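Local structure of EpsJ (Vibrio vulnificus, 2RET) at residues B[53-56]-B[57-60]. The protein is a pseudopilin of the type 2 secretion system that pairs with EpsI and probably forms part of the tip of the pseudopilus. Residues are numbered along the deposited sequence; the frame is centred on the assembly and turned at random.
Sequences HWAD and YLLD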
loop_
_atom_site.group_PDB
_atom_site.type_symbol
_atom_site.label_atom_id
_atom_site.label_comp_id
_atom_site.label_asym_id
_atom_site.label_seq_id
_atom_site.Cartn_x
_atom_site.Cartn_y
_atom_site.Cartn_z
ATOM N N HIS B 53 14.739 3.621 -22.549
ATOM C CA HIS B 53 15.763 3.852 -23.539
ATOM C C HIS B 53 15.617 2.721 -24.556
ATOM O O HIS B 53 15.539 1.567 -24.199
ATOM C CB HIS B 53 17.177 3.837 -22.913
ATOM C CG HIS B 53 17.333 4.736 -21.725
ATOM N ND1 HIS B 53 17.937 5.979 -21.795
ATOM C CD2 HIS B 53 16.962 4.569 -20.435
ATOM C CE1 HIS B 53 17.936 6.525 -20.596
ATOM N NE2 HIS B 53 17.352 5.687 -19.754
ATOM N N TRP B 54 15.580 3.098 -25.818
ATOM C CA TRP B 54 15.241 2.192 -26.911
ATOM C C TRP B 54 15.879 2.733 -28.194
ATOM O O TRP B 54 15.429 3.729 -28.743
ATOM C CB TRP B 54 13.726 2.056 -27.089
ATOM C CG TRP B 54 13.323 1.263 -28.329
ATOM C CD1 TRP B 54 12.605 1.730 -29.415
ATOM C CD2 TRP B 54 13.587 -0.111 -28.599
ATOM N NE1 TRP B 54 12.423 0.722 -30.335
ATOM C CE2 TRP B 54 13.017 -0.415 -29.857
ATOM C CE3 TRP B 54 14.268 -1.114 -27.913
ATOM C CZ2 TRP B 54 13.118 -1.662 -30.432
ATOM C CZ3 TRP B 54 14.346 -2.357 -28.465
ATOM C CH2 TRP B 54 13.773 -2.634 -29.714
ATOM N N ALA B 55 16.958 2.099 -28.634
ATOM C CA ALA B 55 17.695 2.611 -29.809
ATOM C C ALA B 55 18.563 1.545 -30.394
ATOM O O ALA B 55 18.948 0.607 -29.708
ATOM C CB ALA B 55 18.547 3.839 -29.443
ATOM N N ASP B 56 18.852 1.688 -31.684
ATOM C CA ASP B 56 19.860 0.875 -32.349
ATOM C C ASP B 56 21.173 1.028 -31.598
ATOM O O ASP B 56 21.539 2.135 -31.199
ATOM C CB ASP B 56 20.034 1.313 -33.796
ATOM C CG ASP B 56 18.979 0.729 -34.726
ATOM O OD1 ASP B 56 18.392 -0.343 -34.470
ATOM O OD2 ASP B 56 18.718 1.354 -35.745
ATOM N N TYR B 57 21.857 -0.088 -31.375
ATOM C CA TYR B 57 23.190 -0.086 -30.784
ATOM C C TYR B 57 23.245 0.350 -29.293
ATOM O O TYR B 57 24.333 0.452 -28.741
ATOM C CB TYR B 57 24.184 0.695 -31.659
ATOM C CG TYR B 57 23.907 0.520 -33.136
ATOM C CD1 TYR B 57 23.723 1.625 -33.966
ATOM C CD2 TYR B 57 23.778 -0.746 -33.704
ATOM C CE1 TYR B 57 23.437 1.476 -35.330
ATOM C CE2 TYR B 57 23.480 -0.900 -35.061
ATOM C CZ TYR B 57 23.313 0.220 -35.864
ATOM O OH TYR B 57 23.011 0.088 -37.195
ATOM N N LEU B 58 22.092 0.534 -28.629
ATOM C CA LEU B 58 22.109 0.793 -27.194
ATOM C C LEU B 58 22.798 -0.365 -26.479
ATOM O O LEU B 58 22.612 -1.549 -26.830
ATOM C CB LEU B 58 20.699 0.938 -26.604
ATOM C CG LEU B 58 20.685 1.752 -25.286
ATOM C CD1 LEU B 58 20.743 3.293 -25.665
ATOM C CD2 LEU B 58 19.502 1.422 -24.374
ATOM N N LEU B 59 23.594 -0.004 -25.478
ATOM C CA LEU B 59 24.381 -0.949 -24.695
ATOM C C LEU B 59 25.280 -1.812 -25.583
ATOM O O LEU B 59 25.563 -2.949 -25.245
ATOM C CB LEU B 59 23.463 -1.835 -23.838
ATOM C CG LEU B 59 22.385 -1.148 -22.964
ATOM C CD1 LEU B 59 21.527 -2.194 -22.295
ATOM C CD2 LEU B 59 22.988 -0.188 -21.918
ATOM N N ASP B 60 25.701 -1.276 -26.729
ATOM C CA ASP B 60 26.576 -1.999 -27.646
ATOM C C ASP B 60 25.879 -3.187 -28.326
ATOM O O ASP B 60 26.535 -4.066 -28.848
ATOM C CB ASP B 60 27.843 -2.471 -26.900
ATOM C CG ASP B 60 28.947 -2.935 -27.829
ATOM O OD1 ASP B 60 28.984 -2.482 -28.993
ATOM O OD2 ASP B 60 29.781 -3.766 -27.395
#
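Tyr57 and Leu58 fold back on Ala55 and Asp56 in a type II beta turn that takes the chain out of strand 49-56 towards the antiparallel strand 64-74. The backbone at the two central residues identifies the type: Asp56 combines a negative phi with a large positive psi, whereas Tyr57 has a positive phi of 68°. At Tyr57 the ring lies against its predecessor, one face under Asp56 CB, which stands 3.8 Å from the ring centroid and 14° off the ring normal, a CH-pi contact displaced towards the rim. The carboxylate beyond that carbon turns elsewhere, its OD1 forming a salt bridge with Lys64 of the returning strand. Leu58 closes the turn: its N donates to Ala55 O over 3.3 Å, a bond that is nearly straight but long and therefore weak. With CG set opposite the backbone N (chi1 -157°), the Leu58 side chain reaches back along the strand and forks over two residues. Leu58 CD1 comes no nearer than 4.4 Å to Ala55 CB, and strand 64-74 adds Met67 as a further apolar neighbour. The other branch, Leu58 CD2, packs 3.7 Å from His53 CB, while the imidazole leads away to hydrogen-bond Thr40 through NE2.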